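Local atomic coordinates of muramidase (Trichobolus zukalii, PDB entry 6ZMV), a protein that cleaves peptidoglycan as a fungal lysozyme (muramidase) of glycoside hydrolase family 25, probably at the glycosidic bond that follows N-acetylmuramic acid. Residues D39-F42 / S43-Y46; G195-D198 / R199-L203; H105-Q109 / T110-N114. All blocks are in the same frame, centred on the assembly; numbering follows the deposited sequence.

Contact 1: D39-F42 / S43-Y46; sequences DPVF and STHY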
loop_
_atom_site.group_PDB
_atom_site.type_symbol
_atom_site.label_atom_id
_atom_site.label_comp_id
_atom_site.label_asym_id
_atom_site.label_seq_id
_atom_site.Cartn_x
_atom_site.Cartn_y
_atom_site.Cartn_z
ATOM N N ASP A 39 -7.367 4.478 -11.523
ATOM C CA ASP A 39 -8.261 5.259 -10.655
ATOM C C ASP A 39 -8.321 6.672 -11.222
ATOM O O ASP A 39 -7.289 7.368 -11.323
ATOM C CB ASP A 39 -7.807 5.200 -9.236
ATOM C CG ASP A 39 -8.724 5.909 -8.280
ATOM O OD1 ASP A 39 -8.915 7.149 -8.481
ATOM O OD2 ASP A 39 -9.189 5.258 -7.316
ATOM N N PRO A 40 -9.538 7.201 -11.538
ATOM C CA PRO A 40 -9.606 8.498 -12.220
ATOM C C PRO A 40 -9.218 9.701 -11.392
ATOM O O PRO A 40 -9.020 10.790 -11.942
ATOM C CB PRO A 40 -11.017 8.557 -12.716
ATOM C CG PRO A 40 -11.762 7.647 -11.822
ATOM C CD PRO A 40 -10.850 6.509 -11.441
ATOM N N VAL A 41 -9.129 9.508 -10.095
ATOM C CA VAL A 41 -8.808 10.624 -9.184
ATOM C C VAL A 41 -7.335 10.579 -8.767
ATOM O O VAL A 41 -6.864 11.448 -7.992
ATOM C CB VAL A 41 -9.793 10.701 -8.010
ATOM C CG1 VAL A 41 -9.710 12.008 -7.243
ATOM C CG2 VAL A 41 -11.214 10.454 -8.459
ATOM N N PHE A 42 -6.581 9.585 -9.225
ATOM C CA PHE A 42 -5.175 9.432 -8.773
ATOM C C PHE A 42 -4.420 10.736 -8.935
ATOM O O PHE A 42 -3.763 11.208 -7.999
ATOM C CB PHE A 42 -4.476 8.295 -9.523
ATOM C CG PHE A 42 -3.000 8.261 -9.228
ATOM C CD1 PHE A 42 -2.541 7.641 -8.093
ATOM C CD2 PHE A 42 -2.083 8.904 -10.080
ATOM C CE1 PHE A 42 -1.194 7.674 -7.792
ATOM C CE2 PHE A 42 -0.735 8.944 -9.752
ATOM C CZ PHE A 42 -0.316 8.319 -8.637
ATOM N N SER A 43 -4.426 11.314 -10.137
ATOM C CA SER A 43 -3.570 12.492 -10.412
ATOM C C SER A 43 -4.060 13.673 -9.566
ATOM O O SER A 43 -3.236 14.476 -9.050
ATOM C CB SER A 43 -3.523 12.822 -11.855
ATOM O OG SER A 43 -2.897 11.783 -12.569
ATOM N N THR A 44 -5.364 13.827 -9.415
ATOM C CA THR A 44 -5.930 14.906 -8.566
ATOM C C THR A 44 -5.407 14.760 -7.144
ATOM O O THR A 44 -4.901 15.739 -6.536
ATOM C CB THR A 44 -7.458 14.880 -8.521
ATOM O OG1 THR A 44 -7.957 15.009 -9.869
ATOM C CG2 THR A 44 -8.118 15.869 -7.574
ATOM N N HIS A 45 -5.479 13.584 -6.593
ATOM C CA HIS A 45 -5.034 13.336 -5.223
ATOM C C HIS A 45 -3.537 13.488 -5.106
ATOM O O HIS A 45 -3.039 14.079 -4.130
ATOM C CB HIS A 45 -5.474 11.962 -4.780
ATOM C CG HIS A 45 -6.917 11.754 -4.525
ATOM N ND1 HIS A 45 -7.716 12.757 -4.042
ATOM C CD2 HIS A 45 -7.669 10.620 -4.630
ATOM C CE1 HIS A 45 -8.947 12.260 -3.841
ATOM N NE2 HIS A 45 -8.960 10.918 -4.196
ATOM N N TYR A 46 -2.779 12.960 -6.036
ATOM C CA TYR A 46 -1.295 13.013 -5.948
ATOM C C TYR A 46 -0.781 14.428 -6.046
ATOM O O TYR A 46 0.034 14.832 -5.229
ATOM C CB TYR A 46 -0.725 12.127 -7.059
ATOM C CG TYR A 46 0.666 11.579 -6.856
ATOM C CD1 TYR A 46 0.870 10.350 -6.255
ATOM C CD2 TYR A 46 1.786 12.244 -7.311
ATOM C CE1 TYR A 46 2.116 9.767 -6.176
ATOM C CE2 TYR A 46 3.046 11.682 -7.237
ATOM C CZ TYR A 46 3.215 10.440 -6.660
ATOM O OH TYR A 46 4.423 9.801 -6.628
HETATM O O HOH W 1 -7.215 12.829 -11.406
#

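Contact 2: G195-D198 / R199-L203; sequences GSLD and RLKAL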
loop_
_atom_site.group_PDB
_atom_site.type_symbol
_atom_site.label_atom_id
_atom_site.label_comp_id
_atom_site.label_asym_id
_atom_site.label_seq_id
_atom_site.Cartn_x
_atom_site.Cartn_y
_atom_site.Cartn_z
ATOM N N GLY A 195 6.767 4.770 14.053
ATOM C CA GLY A 195 7.948 5.602 14.294
ATOM C C GLY A 195 7.712 7.070 14.027
ATOM O O GLY A 195 6.575 7.510 13.872
ATOM N N SER A 196 8.781 7.796 14.025
ATOM C CA SER A 196 8.718 9.273 14.012
ATOM C C SER A 196 8.688 9.815 12.562
ATOM O O SER A 196 8.931 9.071 11.615
ATOM C CB SER A 196 9.937 9.856 14.719
ATOM O OG SER A 196 11.087 9.727 13.920
ATOM N N LEU A 197 8.406 11.124 12.416
ATOM C CA LEU A 197 8.405 11.716 11.080
ATOM C C LEU A 197 9.810 11.596 10.445
ATOM O O LEU A 197 9.906 11.372 9.236
ATOM C CB LEU A 197 7.992 13.178 11.182
ATOM C CG LEU A 197 7.896 13.920 9.857
ATOM C CD1 LEU A 197 7.016 13.218 8.819
ATOM C CD2 LEU A 197 7.414 15.329 10.098
ATOM N N ASP A 198 10.867 11.673 11.233
ATOM C CA ASP A 198 12.208 11.520 10.638
ATOM C C ASP A 198 12.338 10.093 10.087
ATOM O O ASP A 198 12.934 9.874 8.995
ATOM C CB ASP A 198 13.313 11.815 11.671
ATOM C CG ASP A 198 13.385 13.276 12.051
ATOM O OD1 ASP A 198 13.341 14.143 11.147
ATOM O OD2 ASP A 198 13.452 13.529 13.260
ATOM N N ARG A 199 11.831 9.101 10.834
ATOM C CA ARG A 199 11.921 7.701 10.350
ATOM C C ARG A 199 11.076 7.533 9.074
ATOM O O ARG A 199 11.464 6.845 8.126
ATOM C CB ARG A 199 11.528 6.747 11.454
ATOM C CG ARG A 199 11.874 5.312 11.106
ATOM C CD ARG A 199 11.211 4.295 12.023
ATOM N NE ARG A 199 11.866 4.066 13.268
ATOM C CZ ARG A 199 12.885 3.187 13.491
ATOM N NH1 ARG A 199 13.561 2.638 12.527
ATOM N NH2 ARG A 199 13.291 3.001 14.685
ATOM N N LEU A 200 9.923 8.184 8.993
ATOM C CA LEU A 200 9.074 8.145 7.790
ATOM C C LEU A 200 9.792 8.791 6.596
ATOM O O LEU A 200 9.756 8.278 5.497
ATOM C CB LEU A 200 7.750 8.830 8.097
ATOM C CG LEU A 200 6.843 9.045 6.898
ATOM C CD1 LEU A 200 6.453 7.715 6.218
ATOM C CD2 LEU A 200 5.613 9.781 7.308
ATOM N N LYS A 201 10.429 9.919 6.808
ATOM C CA LYS A 201 11.223 10.586 5.744
ATOM C C LYS A 201 12.320 9.655 5.230
ATOM O O LYS A 201 12.564 9.622 4.024
ATOM C CB LYS A 201 11.790 11.896 6.243
ATOM C CG LYS A 201 10.778 13.007 6.402
ATOM C CD LYS A 201 11.289 14.251 7.069
ATOM C CE LYS A 201 10.246 15.350 7.074
ATOM N NZ LYS A 201 10.764 16.513 7.816
ATOM N N ALA A 202 12.955 8.910 6.134
ATOM C CA ALA A 202 13.975 7.931 5.747
ATOM C C ALA A 202 13.361 6.813 4.911
ATOM O O ALA A 202 13.940 6.382 3.928
ATOM C CB ALA A 202 14.683 7.404 6.953
ATOM N N LEU A 203 12.198 6.334 5.284
ATOM C CA LEU A 203 11.467 5.329 4.443
ATOM C C LEU A 203 11.222 5.890 3.043
ATOM O O LEU A 203 11.494 5.206 2.082
ATOM C CB LEU A 203 10.129 4.958 5.092
ATOM C CG LEU A 203 9.305 4.002 4.263
ATOM C CD1 LEU A 203 10.029 2.670 4.126
ATOM C CD2 LEU A 203 7.891 3.826 4.824
#

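Contact 3: H105-Q109 / T110-N114; sequences HGLSQ and TAMVN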
loop_
_atom_site.group_PDB
_atom_site.type_symbol
_atom_site.label_atom_id
_atom_site.label_comp_id
_atom_site.label_asym_id
_atom_site.label_seq_id
_atom_site.Cartn_x
_atom_site.Cartn_y
_atom_site.Cartn_z
ATOM N N HIS A 105 -8.868 -15.625 -4.280
ATOM C CA HIS A 105 -8.955 -15.383 -5.736
ATOM C C HIS A 105 -8.757 -16.672 -6.557
ATOM O O HIS A 105 -8.469 -16.582 -7.754
ATOM C CB HIS A 105 -7.942 -14.325 -6.194
ATOM C CG HIS A 105 -8.126 -13.013 -5.497
ATOM N ND1 HIS A 105 -8.581 -11.899 -6.163
ATOM C CD2 HIS A 105 -7.808 -12.608 -4.235
ATOM C CE1 HIS A 105 -8.545 -10.871 -5.342
ATOM N NE2 HIS A 105 -8.152 -11.286 -4.138
ATOM N N GLY A 106 -8.978 -17.822 -5.943
ATOM C CA GLY A 106 -8.872 -19.112 -6.611
ATOM C C GLY A 106 -7.473 -19.657 -6.689
ATOM O O GLY A 106 -7.266 -20.709 -7.308
ATOM N N LEU A 107 -6.500 -18.981 -6.087
ATOM C CA LEU A 107 -5.094 -19.456 -6.126
ATOM C C LEU A 107 -4.808 -20.330 -4.906
ATOM O O LEU A 107 -5.173 -19.945 -3.779
ATOM C CB LEU A 107 -4.105 -18.300 -6.201
ATOM C CG LEU A 107 -3.924 -17.560 -7.531
ATOM C CD1 LEU A 107 -5.149 -16.856 -8.005
ATOM C CD2 LEU A 107 -2.768 -16.603 -7.529
ATOM N N SER A 108 -3.975 -21.330 -5.094
ATOM C CA SER A 108 -3.355 -22.059 -3.978
ATOM C C SER A 108 -2.415 -21.127 -3.198
ATOM O O SER A 108 -2.030 -20.046 -3.692
ATOM C CB SER A 108 -2.605 -23.280 -4.437
ATOM O OG SER A 108 -1.418 -22.903 -5.128
ATOM N N GLN A 109 -2.026 -21.564 -2.004
ATOM C CA GLN A 109 -1.083 -20.737 -1.224
ATOM C C GLN A 109 0.232 -20.596 -2.011
ATOM O O GLN A 109 0.819 -19.517 -2.033
ATOM C CB GLN A 109 -0.807 -21.386 0.134
ATOM C CG GLN A 109 -2.016 -21.363 1.044
ATOM C CD GLN A 109 -1.831 -22.132 2.323
ATOM O OE1 GLN A 109 -0.995 -23.036 2.398
ATOM N NE2 GLN A 109 -2.596 -21.774 3.328
ATOM N N THR A 110 0.748 -21.665 -2.603
ATOM C CA THR A 110 2.038 -21.550 -3.320
ATOM C C THR A 110 1.845 -20.668 -4.565
ATOM O O THR A 110 2.695 -19.842 -4.820
ATOM C CB THR A 110 2.599 -22.930 -3.662
ATOM O OG1 THR A 110 1.473 -23.690 -4.106
ATOM C CG2 THR A 110 3.285 -23.577 -2.479
ATOM N N ALA A 111 0.749 -20.798 -5.303
ATOM C CA ALA A 111 0.479 -19.922 -6.458
ATOM C C ALA A 111 0.378 -18.468 -6.009
ATOM O O ALA A 111 0.907 -17.605 -6.711
ATOM C CB ALA A 111 -0.780 -20.324 -7.179
ATOM N N MET A 112 -0.247 -18.210 -4.864
ATOM C CA MET A 112 -0.354 -16.819 -4.393
ATOM C C MET A 112 1.042 -16.279 -4.043
ATOM O O MET A 112 1.341 -15.128 -4.347
ATOM C CB MET A 112 -1.283 -16.732 -3.175
ATOM C CG MET A 112 -1.488 -15.340 -2.724
ATOM S SD MET A 112 -2.369 -14.278 -3.933
ATOM C CE MET A 112 -4.025 -14.839 -3.677
ATOM N N VAL A 113 1.849 -17.047 -3.327
ATOM C CA VAL A 113 3.208 -16.584 -3.007
ATOM C C VAL A 113 3.974 -16.338 -4.296
ATOM O O VAL A 113 4.682 -15.316 -4.378
ATOM C CB VAL A 113 3.900 -17.603 -2.082
ATOM C CG1 VAL A 113 5.366 -17.266 -1.904
ATOM C CG2 VAL A 113 3.237 -17.613 -0.702
ATOM N N ASN A 114 3.854 -17.223 -5.265
ATOM C CA ASN A 114 4.576 -17.019 -6.554
ATOM C C ASN A 114 4.087 -15.732 -7.240
ATOM O O ASN A 114 4.889 -15.015 -7.816
ATOM C CB ASN A 114 4.423 -18.243 -7.468
ATOM C CG ASN A 114 5.198 -19.443 -6.999
ATOM O OD1 ASN A 114 6.108 -19.300 -6.180
ATOM N ND2 ASN A 114 4.797 -20.590 -7.502
#

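Contact 1: D39-F42 / S43-Y46
V41 lies against H45 and F42 against Y46 where a type I beta turn, D39 to F42, runs into helix 42-51 of this TIM-barrel-clan enzyme. The methyl CG1 of V41 sits over one face of the imidazole, 3.5 Å from the H45 ring centroid and 16° off the ring normal, a CH-pi contact shifted toward the NE2 side of the ring. Turning CG1 anti to the backbone N (chi1 -166°) carries it there. One residue on, the side chains of F42 and Y46 lie side by side and point the same way, their ring planes inclined at 36°; CZ of F42 comes to 3.3 Å from CD1 of Y46, while CB of Y46 covers part of one face of the F42 ring. An alanine at F42 would strip this flank of Y46 and is likely to leave its phenol freer to turn, with a gap facing I29 and A31 of strand 26-33. In the backbone, two nearly straight bonds start the helix: H45 N to V41 O, 2.9 Å, and Y46 N to F42 O, 2.8 Å. Further out, the buried imidazole has its rotation fixed by hydrogen bonds at both nitrogens, ND1 with the Y16 hydroxyl and NE2 with S8 O. A water accepts from T44 N and donates to P40 O, bridging the turn to the first helical residues. D39 fixes the turn by its carboxylate: OD2 meets H9 N, and OD1 accepts the capping bond from V41 N at 2.9 Å.

Contact 2: G195-D198 / R199-L203
An N-cap opens helix 197-205, the last helix of the chain, with the hydroxyl of S196 taking the backbone N-H of R199. The bond from R199 N to S196 OG is 3.2 Å long and fairly straight, 162° at the hydrogen; it depends on OG standing between the backbone N and the carbonyl carbon (chi1 74°), a position that swings it over the helix start. The carbonyl of the same serine receives L200 N at 2.9 Å, in the carbonyl plane, and K201 N follows on L197 O at 2.9 Å. Side chains add an apolar strip: L197 CD1 meets L200 CD2 at 4.0 Å, and the extended lysine chain passes across L197 so that CE of K201 lies 3.9 Å from its CG. L200 is buried on F193 and I55, of strands 189-193 and 55-61, whereas L197 leans on R25. R199, bent about its CG-CD bond, passes CA of G195, the residue ahead of the cap, whose backbone angles would jam any beta carbon against the preceding carbonyl. The carboxylate of D198 stands 4.8 Å, OD1 to NZ, from the ammonium of K201, too far for contact but probably a mild attraction. Chemically, the serine hydroxyl gives an acceptor to an N-H too early for the usual bond to a helical carbonyl four residues back, and the acidic D198 near this positive end of the helix dipole is probably favourable.

Contact 3: H105-Q109 / T110-N114
With OG of S108 set between its own backbone N and carbonyl carbon (chi1 71°), the hydroxyl reaches over the start of helix 109-127 and takes the N-H of A111; M112, its CG anti to the backbone N (chi1 -176°) and its chain folded at the next two torsions, brings CE back beside L107 and H105. S108 is the N-cap. Its OG accepts from A111 N at 3.0 Å, and CB of A111 lies close by, 3.4 Å from the same oxygen. The carbonyl of S108 is used too, receiving M112 N at 2.8 Å, the donor tilted 21° from the carbonyl plane, so one residue supplies acceptors to two successive N-H groups of the first turn. Q109 O takes V113 N at 3.0 Å, and the helix is under way.

The residue before the cap contributes the apolar part. CB of L107 rests against CB of A111 at 4.0 Å, its CD2 branch lies alongside the A111 carbonyl, and CE of M112 approaches CB of L107 at 4.3 Å. The methionine methyl also comes within 4.4 Å of CD2 of H105, oblique to the imidazole. L107 before the cap and M112 in the first turn thus meet across it, as in a hydrophobic staple, while the polar cap takes the N-H groups.

Around this helix start, H105 gives its NE2 to a hydrogen bond with E97 O and, like L107, touches P64. Q109 NE2 bonds to E142 O on helix 137-144, the helix whose W139 meets the buried M112 and whose T144 meets V113; in the chain, helix 109-127 connects strands 93-95 and 132-136, neighbours paired in parallel in the sheet.

How the contacts relate
Along the chain the order is contact 1, contact 3, contact 2, and each marks the start of a different helix: 42-51, 109-127 and 197-205. Their centres are about 25 Å apart for contacts 1 and 2, about 30 Å for contacts 1 and 3, and about 33 Å for contacts 2 and 3, which lie on opposite sides of the chain's centre. What joins them is the curled, barrel-like sheet: helix 42-51 links parallel strands 26-33 and 55-61, helix 109-127 links 93-95 and 132-136, and helix 197-205 follows strand 189-193. Each is a local helix start on the surface of this family 25 enzyme, and the three are related through the sheet, not by touching one another.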